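Local coordinates for protein NAD(P)H-flavin oxidoreductase (Agrobacterium tumefaciens str. C58, PDB 2FRE) that probably reduces flavins or related substrates with electrons from NAD(P)H, using bound flavin mononucleotide, as in the nitroreductase family to which it belongs, at residues A[72-77]-A[133-138]; A[89-94]-A[157-162]. All coordinates share one frame; numbering follows the deposited sequence.

Interaction 1: residues A[72-77]-A[133-138]; sequences ELLMEG and HGMGGI. With FMN (flavin mononucleotide), chain C.
The flavin ring of FMN has Gly-134 and Met-135 against one face, with Gly-134 O 2.9 Å from FMN N10. His-133 ND1 hydrogen-bonds to Gly-134 O at 3.0 Å, with the oxygen in the imidazole plane, which helps fix the ring's rotation. This is the end of a strand in the nitroreductase fold, where backbone N-H groups hydrogen-bond to the flavin. Gly-136 N hydrogen-bonds to FMN N5 at 2.8 Å, and Gly-137 N hydrogen-bonds to FMN O4 at 3.0 Å. Both bonds would probably polarise the redox-active part of the ring. Gly-137 is the centre of an inverse gamma turn. Its carbonyl serves residues 72-77: Met-75 N reaches Gly-137 O at 3.0 Å and 167°, from above the carbonyl plane. A single bridge pairs Leu-74 with Ile-138, and Met-75 stands at the N-cap position of the helix that follows. Leu-74 crosses Met-135 at about a right angle, with Leu-74 CD2 3.8 Å from Met-135 CE. The Met-135 chain bends at its last torsion (chi3 -71°), which carries CE to the leucine. Leu-74 CD2 also touches the CG2 branch of Ile-138. Met-75, a selenomethionine like Met-135, runs extended past Gly-137 and puts its CE 3.5 Å from Ile-138 O.

Interaction 2: residues A[89-94]-A[157-162]; sequences LFVISR and AGVAIG
Ala-157 O takes the N-H of Val-91 at 2.7 Å, a nearly straight bond of 162°. Phe-90 CA adds a CH...O contact to the same oxygen. Ala-157 N returns a longer bond to Val-91 O, at 3.3 Å. Leu-89 and Val-159 form the next hydrogen-bonded pair of this antiparallel ladder: Val-159 N meets Leu-89 O at 2.7 Å, and Leu-89 N meets Val-159 O at 2.9 Å. Phe-90 and Gly-158, between them, make a non-hydrogen-bonded pair. Gly-158 has no side chain, and the phenyl ring lies close to its backbone, with Phe-90 CD1 3.6 Å from Gly-158 CA. Leu-89, Val-91, Ala-157 and Val-159 point to the other face. Leu-89 places CG between its backbone N and carbonyl carbon (chi1 64°) and lies alongside Val-159, with Leu-89 CD1 3.7 Å from Val-159 CB. Its other branch, CD2, reaches Ile-161 CD1. The CG2 methyls of Val-91 and Val-159 also touch. Helix 110-127 packs on this face, through Trp-118 on Val-159 and Leu-121 on Ile-161. Phe-112 of the second subunit packs on Val-91 and Ala-157, whose nearest side-chain atom lies about 4 Å from a bound FMN. Strand 55-61 pairs with strand 87-98, and Leu-74 and Leu-147 rest on Phe-90.

How the interactions relate
The centres of the two interactions are about 10 Å apart. Their segments alternate along the chain: 72-77, 89-94, 133-138, then 157-162. Helix 76-82 is followed directly by strand 87-98. Both interactions reach the same antiparallel sheet, in which strand 153-162 pairs with strands 87-98 and 131-135. Probable backbone hydrogen bonds join them at His-133 N to Ala-160 O and Met-135 N to Gly-158 O, both 2.7 Å. Met-135 CE also packs on Val-159. Interaction 2 thus belongs to the buried core of the sheet, and interaction 1 joins the flavin-binding end of strand 131-135 to the turn leading into helix 76-82.

Interaction 1: residues A[72-77]-A[133-138]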
ATOM      1  N   GLU A  72      11.666   1.237 -22.870  1.00 24.84           N
ATOM      2  CA  GLU A  72      10.906   0.655 -23.983  1.00 25.24           C
ATOM      3  C   GLU A  72       9.971  -0.458 -23.519  1.00 25.97           C
ATOM      4  O   GLU A  72       9.133  -0.908 -24.302  1.00 26.13           O
ATOM      5  CB  GLU A  72      11.835   0.206 -25.114  1.00 25.70           C
ATOM      6  CG  GLU A  72      12.557  -1.079 -24.869  1.00 26.25           C
ATOM      7  CD  GLU A  72      13.590  -1.375 -25.941  1.00 25.29           C
ATOM      8  OE1 GLU A  72      13.248  -1.379 -27.154  1.00 23.13           O
ATOM      9  OE2 GLU A  72      14.750  -1.626 -25.555  1.00 24.91           O
ATOM     10  N   LEU A  73      10.118  -0.871 -22.247  1.00 26.26           N
ATOM     11  CA  LEU A  73       9.222  -1.800 -21.572  1.00 26.68           C
ATOM     12  C   LEU A  73       7.936  -1.119 -21.081  1.00 26.83           C
ATOM     13  O   LEU A  73       6.998  -1.789 -20.659  1.00 27.84           O
ATOM     14  CB  LEU A  73       9.919  -2.485 -20.395  1.00 26.45           C
ATOM     15  CG  LEU A  73      10.985  -3.529 -20.769  1.00 26.73           C
ATOM     16  CD1 LEU A  73      11.718  -3.997 -19.515  1.00 27.54           C
ATOM     17  CD2 LEU A  73      10.363  -4.690 -21.501  1.00 26.25           C
ATOM     18  N   LEU A  74       7.890   0.202 -21.167  1.00 27.23           N
ATOM     19  CA  LEU A  74       6.654   0.950 -20.951  1.00 27.57           C
ATOM     20  C   LEU A  74       5.961   1.136 -22.287  1.00 29.45           C
ATOM     21  O   LEU A  74       6.618   1.176 -23.344  1.00 28.33           O
ATOM     22  CB  LEU A  74       6.953   2.330 -20.376  1.00 27.93           C
ATOM     23  CG  LEU A  74       8.021   2.397 -19.286  1.00 25.42           C
ATOM     24  CD1 LEU A  74       8.320   3.848 -18.930  1.00 25.19           C
ATOM     25  CD2 LEU A  74       7.567   1.588 -18.106  1.00 25.14           C
HETATM   26  N   MSE A  75       4.640   1.286 -22.239  1.00 31.30           N
HETATM   27  CA  MSE A  75       3.876   1.647 -23.430  1.00 34.16           C
HETATM   28  C   MSE A  75       4.186   3.066 -23.862  1.00 33.21           C
HETATM   29  O   MSE A  75       4.641   3.881 -23.058  1.00 32.85           O
HETATM   30  CB  MSE A  75       2.385   1.438 -23.205  1.00 34.31           C
HETATM   31  CG  MSE A  75       2.081  -0.018 -23.054  1.00 36.26           C
HETATM   32 SE   MSE A  75       0.217  -0.410 -22.690  1.00 43.49          SE
HETATM   33  CE  MSE A  75       0.368  -2.417 -22.597  1.00 41.11           C
ATOM     34  N   GLU A  76       3.960   3.324 -25.151  1.00 33.43           N
ATOM     35  CA  GLU A  76       4.404   4.542 -25.841  1.00 33.59           C
ATOM     36  C   GLU A  76       3.956   5.799 -25.119  1.00 32.39           C
ATOM     37  O   GLU A  76       4.738   6.735 -24.951  1.00 32.11           O
ATOM     38  CB  GLU A  76       3.871   4.556 -27.282  1.00 33.73           C
ATOM     39  CG  GLU A  76       4.025   5.895 -28.026  1.00 35.13           C
ATOM     40  CD  GLU A  76       3.606   5.822 -29.505  1.00 36.74           C
ATOM     41  OE1 GLU A  76       3.823   6.826 -30.240  1.00 41.72           O
ATOM     42  OE2 GLU A  76       3.063   4.771 -29.940  1.00 41.55           O
ATOM     43  N   GLY A  77       2.691   5.809 -24.707  1.00 31.40           N
ATOM     44  CA  GLY A  77       2.105   6.938 -24.004  1.00 30.61           C
ATOM     45  C   GLY A  77       2.886   7.284 -22.756  1.00 29.70           C
ATOM     46  O   GLY A  77       3.253   8.431 -22.550  1.00 30.16           O
ATOM     47  N   HIS A 133       5.625   7.858  -9.519  1.00 26.51           N
ATOM     48  CA  HIS A 133       4.434   7.792 -10.376  1.00 26.03           C
ATOM     49  C   HIS A 133       4.261   6.351 -10.836  1.00 26.26           C
ATOM     50  O   HIS A 133       5.117   5.800 -11.532  1.00 25.43           O
ATOM     51  CB  HIS A 133       4.607   8.741 -11.549  1.00 25.64           C
ATOM     52  CG  HIS A 133       3.350   9.030 -12.316  1.00 23.25           C
ATOM     53  ND1 HIS A 133       2.432   8.061 -12.667  1.00 25.04           N
ATOM     54  CD2 HIS A 133       2.895  10.182 -12.853  1.00 21.87           C
ATOM     55  CE1 HIS A 133       1.459   8.617 -13.378  1.00 20.25           C
ATOM     56  NE2 HIS A 133       1.713   9.901 -13.497  1.00 24.22           N
ATOM     57  N   GLY A 134       3.172   5.730 -10.400  1.00 26.14           N
ATOM     58  CA  GLY A 134       2.891   4.342 -10.720  1.00 26.47           C
ATOM     59  C   GLY A 134       2.423   4.194 -12.151  1.00 26.83           C
ATOM     60  O   GLY A 134       1.806   5.114 -12.699  1.00 26.97           O
HETATM   61  N   MSE A 135       2.723   3.049 -12.766  1.00 26.65           N
HETATM   62  CA  MSE A 135       2.300   2.791 -14.145  1.00 27.82           C
HETATM   63  C   MSE A 135       1.858   1.347 -14.376  1.00 27.27           C
HETATM   64  O   MSE A 135       2.586   0.407 -14.080  1.00 26.78           O
HETATM   65  CB  MSE A 135       3.419   3.149 -15.148  1.00 27.89           C
HETATM   66  CG  MSE A 135       3.893   4.579 -15.063  1.00 29.13           C
HETATM   67 SE   MSE A 135       5.460   4.815 -16.223  1.00 35.65          SE
HETATM   68  CE  MSE A 135       6.727   3.758 -15.119  1.00 29.05           C
ATOM     69  N   GLY A 136       0.655   1.173 -14.918  1.00 27.26           N
ATOM     70  CA  GLY A 136       0.199  -0.127 -15.401  1.00 27.58           C
ATOM     71  C   GLY A 136       0.277  -0.262 -16.912  1.00 27.77           C
ATOM     72  O   GLY A 136       0.165  -1.377 -17.443  1.00 28.08           O
ATOM     73  N   GLY A 137       0.480   0.857 -17.608  1.00 27.54           N
ATOM     74  CA  GLY A 137       0.665   0.876 -19.049  1.00 28.21           C
ATOM     75  C   GLY A 137       2.073   0.409 -19.401  1.00 28.23           C
ATOM     76  O   GLY A 137       2.936   1.203 -19.758  1.00 28.52           O
ATOM     77  N   ILE A 138       2.284  -0.892 -19.268  1.00 28.64           N
ATOM     78  CA  ILE A 138       3.600  -1.504 -19.385  1.00 28.54           C
ATOM     79  C   ILE A 138       3.447  -2.873 -20.027  1.00 28.30           C
ATOM     80  O   ILE A 138       2.374  -3.470 -19.957  1.00 27.92           O
ATOM     81  CB  ILE A 138       4.259  -1.682 -17.994  1.00 28.40           C
ATOM     82  CG1 ILE A 138       3.471  -2.663 -17.115  1.00 29.09           C
ATOM     83  CG2 ILE A 138       4.389  -0.345 -17.258  1.00 29.64           C
ATOM     84  CD1 ILE A 138       4.052  -2.792 -15.729  1.00 28.47           C
TER
HETATM   85  N1  FMN C1151      -0.518   7.078 -14.573  1.00 23.30           N
HETATM   86  C2  FMN C1151      -0.207   7.152 -15.930  1.00 24.22           C
HETATM   87  O2  FMN C1151      -0.051   8.253 -16.469  1.00 23.42           O
HETATM   88  N3  FMN C1151      -0.092   6.001 -16.690  1.00 23.04           N
HETATM   89  C4  FMN C1151      -0.256   4.758 -16.141  1.00 24.24           C
HETATM   90  O4  FMN C1151       0.076   3.752 -16.798  1.00 21.59           O
HETATM   91  C4A FMN C1151      -0.567   4.687 -14.766  1.00 23.99           C
HETATM   92  N5  FMN C1151      -0.747   3.454 -14.163  1.00 24.61           N
HETATM   93  C5A FMN C1151      -0.977   3.398 -12.798  1.00 23.63           C
HETATM   94  C6  FMN C1151      -1.119   2.160 -12.196  1.00 24.06           C
HETATM   95  C7  FMN C1151      -1.341   2.061 -10.838  1.00 23.60           C
HETATM   96  C7M FMN C1151      -0.967   0.742 -10.221  1.00 25.25           C
HETATM   97  C8  FMN C1151      -1.451   3.213 -10.051  1.00 23.34           C
HETATM   98  C8M FMN C1151      -1.138   3.158  -8.575  1.00 19.94           C
HETATM   99  C9  FMN C1151      -1.314   4.460 -10.646  1.00 23.70           C
HETATM  100  C9A FMN C1151      -1.097   4.554 -12.034  1.00 23.25           C
HETATM  101  N10 FMN C1151      -0.976   5.789 -12.635  1.00 23.46           N
HETATM  102  C10 FMN C1151      -0.691   5.849 -13.994  1.00 23.02           C
HETATM  103  C1' FMN C1151      -1.194   7.066 -11.863  1.00 20.93           C
HETATM  104  C2' FMN C1151      -2.597   7.239 -11.285  1.00 19.72           C
HETATM  105  O2' FMN C1151      -3.526   7.704 -12.257  1.00 20.99           O
HETATM  106  C3' FMN C1151      -2.545   8.175 -10.080  1.00 19.72           C
HETATM  107  O3' FMN C1151      -1.777   7.577  -9.043  1.00 20.60           O
HETATM  108  C4' FMN C1151      -3.947   8.530  -9.599  1.00 19.45           C
HETATM  109  O4' FMN C1151      -4.630   9.290 -10.582  1.00 23.17           O
HETATM  110  C5' FMN C1151      -3.959   9.299  -8.283  1.00 19.87           C
HETATM  111  O5' FMN C1151      -3.253  10.524  -8.403  1.00 18.36           O
HETATM  112  P   FMN C1151      -2.027  10.879  -7.424  1.00 19.61           P
HETATM  113  O1P FMN C1151      -2.632  11.114  -6.050  1.00 17.76           O
HETATM  114  O2P FMN C1151      -1.075   9.695  -7.356  1.00 19.42           O
HETATM  115  O3P FMN C1151      -1.356  12.096  -8.000  1.00 20.30           O

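Interaction 2: residues A[89-94]-A[157-162]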
ATOM      1  N   LEU A  89      11.658   1.675 -12.290  1.00 23.76           N
ATOM      2  CA  LEU A  89      11.700   0.370 -11.683  1.00 24.06           C
ATOM      3  C   LEU A  89      10.366  -0.353 -11.831  1.00 23.72           C
ATOM      4  O   LEU A  89       9.345   0.262 -12.121  1.00 23.94           O
ATOM      5  CB  LEU A  89      12.087   0.488 -10.195  1.00 24.21           C
ATOM      6  CG  LEU A  89      11.141   1.231  -9.239  1.00 24.66           C
ATOM      7  CD1 LEU A  89      10.016   0.342  -8.713  1.00 26.20           C
ATOM      8  CD2 LEU A  89      11.930   1.775  -8.045  1.00 25.27           C
ATOM      9  N   PHE A  90      10.398  -1.662 -11.623  1.00 24.13           N
ATOM     10  CA  PHE A  90       9.198  -2.473 -11.637  1.00 24.14           C
ATOM     11  C   PHE A  90       9.002  -3.116 -10.268  1.00 24.62           C
ATOM     12  O   PHE A  90       9.939  -3.662  -9.649  1.00 23.72           O
ATOM     13  CB  PHE A  90       9.231  -3.475 -12.804  1.00 23.95           C
ATOM     14  CG  PHE A  90       9.322  -2.801 -14.134  1.00 23.68           C
ATOM     15  CD1 PHE A  90       8.175  -2.267 -14.740  1.00 23.63           C
ATOM     16  CD2 PHE A  90      10.548  -2.612 -14.743  1.00 25.27           C
ATOM     17  CE1 PHE A  90       8.259  -1.596 -15.954  1.00 24.57           C
ATOM     18  CE2 PHE A  90      10.651  -1.933 -15.950  1.00 24.69           C
ATOM     19  CZ  PHE A  90       9.503  -1.413 -16.560  1.00 23.74           C
ATOM     20  N   VAL A  91       7.775  -2.995  -9.783  1.00 25.12           N
ATOM     21  CA  VAL A  91       7.366  -3.625  -8.556  1.00 25.25           C
ATOM     22  C   VAL A  91       6.784  -4.998  -8.893  1.00 25.61           C
ATOM     23  O   VAL A  91       5.859  -5.126  -9.677  1.00 25.15           O
ATOM     24  CB  VAL A  91       6.333  -2.802  -7.777  1.00 25.31           C
ATOM     25  CG1 VAL A  91       5.967  -3.538  -6.494  1.00 26.00           C
ATOM     26  CG2 VAL A  91       6.854  -1.411  -7.478  1.00 24.87           C
ATOM     27  N   ILE A  92       7.377  -6.014  -8.294  1.00 25.66           N
ATOM     28  CA  ILE A  92       7.094  -7.397  -8.592  1.00 26.75           C
ATOM     29  C   ILE A  92       6.672  -8.049  -7.292  1.00 26.49           C
ATOM     30  O   ILE A  92       7.047  -7.567  -6.223  1.00 27.44           O
ATOM     31  CB  ILE A  92       8.382  -8.055  -9.125  1.00 26.64           C
ATOM     32  CG1 ILE A  92       8.730  -7.448 -10.475  1.00 27.20           C
ATOM     33  CG2 ILE A  92       8.265  -9.578  -9.229  1.00 27.26           C
ATOM     34  CD1 ILE A  92      10.179  -7.312 -10.652  1.00 28.52           C
ATOM     35  N   SER A  93       5.907  -9.131  -7.361  1.00 27.25           N
ATOM     36  CA  SER A  93       5.606  -9.912  -6.150  1.00 27.40           C
ATOM     37  C   SER A  93       5.606 -11.411  -6.408  1.00 27.47           C
ATOM     38  O   SER A  93       5.199 -11.870  -7.474  1.00 27.27           O
ATOM     39  CB  SER A  93       4.265  -9.505  -5.541  1.00 26.75           C
ATOM     40  OG  SER A  93       3.195  -9.853  -6.393  1.00 27.11           O
ATOM     41  N   ARG A  94       6.031 -12.154  -5.398  1.00 28.35           N
ATOM     42  CA  ARG A  94       6.007 -13.627  -5.423  1.00 29.19           C
ATOM     43  C   ARG A  94       4.566 -14.068  -5.176  1.00 29.05           C
ATOM     44  O   ARG A  94       3.995 -13.724  -4.152  1.00 28.56           O
ATOM     45  CB  ARG A  94       6.943 -14.184  -4.347  1.00 28.85           C
ATOM     46  CG  ARG A  94       7.286 -15.658  -4.518  1.00 29.71           C
ATOM     47  CD  ARG A  94       8.218 -16.189  -3.440  1.00 31.82           C
ATOM     48  NE  ARG A  94       9.076 -17.243  -3.996  1.00 35.12           N
ATOM     49  CZ  ARG A  94      10.406 -17.317  -3.886  1.00 35.60           C
ATOM     50  NH1 ARG A  94      11.103 -16.419  -3.201  1.00 36.62           N
ATOM     51  NH2 ARG A  94      11.045 -18.324  -4.462  1.00 35.06           N
ATOM     52  N   ALA A 157       3.473  -3.384 -11.113  1.00 27.40           N
ATOM     53  CA  ALA A 157       3.455  -2.039 -11.682  1.00 27.42           C
ATOM     54  C   ALA A 157       4.854  -1.513 -12.000  1.00 26.91           C
ATOM     55  O   ALA A 157       5.842  -1.966 -11.434  1.00 26.76           O
ATOM     56  CB  ALA A 157       2.743  -1.084 -10.729  1.00 27.59           C
ATOM     57  N   GLY A 158       4.930  -0.571 -12.937  1.00 26.83           N
ATOM     58  CA  GLY A 158       6.149   0.199 -13.130  1.00 26.12           C
ATOM     59  C   GLY A 158       6.094   1.446 -12.262  1.00 25.95           C
ATOM     60  O   GLY A 158       5.019   1.875 -11.862  1.00 25.91           O
ATOM     61  N   VAL A 159       7.252   2.024 -11.975  1.00 26.07           N
ATOM     62  CA  VAL A 159       7.332   3.241 -11.188  1.00 25.73           C
ATOM     63  C   VAL A 159       8.411   4.133 -11.752  1.00 25.37           C
ATOM     64  O   VAL A 159       9.552   3.696 -11.932  1.00 25.11           O
ATOM     65  CB  VAL A 159       7.656   2.949  -9.713  1.00 26.01           C
ATOM     66  CG1 VAL A 159       7.716   4.231  -8.924  1.00 25.07           C
ATOM     67  CG2 VAL A 159       6.617   2.004  -9.111  1.00 27.44           C
ATOM     68  N   ALA A 160       8.028   5.376 -12.032  1.00 25.34           N
ATOM     69  CA  ALA A 160       8.937   6.431 -12.434  1.00 25.51           C
ATOM     70  C   ALA A 160       9.124   7.364 -11.226  1.00 25.61           C
ATOM     71  O   ALA A 160       8.135   7.765 -10.578  1.00 25.70           O
ATOM     72  CB  ALA A 160       8.356   7.187 -13.587  1.00 25.59           C
ATOM     73  N   ILE A 161      10.382   7.678 -10.912  1.00 25.42           N
ATOM     74  CA  ILE A 161      10.720   8.574  -9.823  1.00 25.07           C
ATOM     75  C   ILE A 161      11.680   9.649 -10.307  1.00 25.02           C
ATOM     76  O   ILE A 161      12.611   9.365 -11.053  1.00 23.86           O
ATOM     77  CB  ILE A 161      11.392   7.848  -8.636  1.00 25.06           C
ATOM     78  CG1 ILE A 161      10.789   6.452  -8.408  1.00 26.16           C
ATOM     79  CG2 ILE A 161      11.265   8.724  -7.367  1.00 25.93           C
ATOM     80  CD1 ILE A 161      11.559   5.592  -7.374  1.00 25.24           C
ATOM     81  N   GLY A 162      11.449  10.884  -9.873  1.00 24.76           N
ATOM     82  CA  GLY A 162      12.284  11.990 -10.296  1.00 25.76           C
ATOM     83  C   GLY A 162      11.948  13.278  -9.589  1.00 25.36           C
ATOM     84  O   GLY A 162      11.174  13.307  -8.616  1.00 26.14           O
TER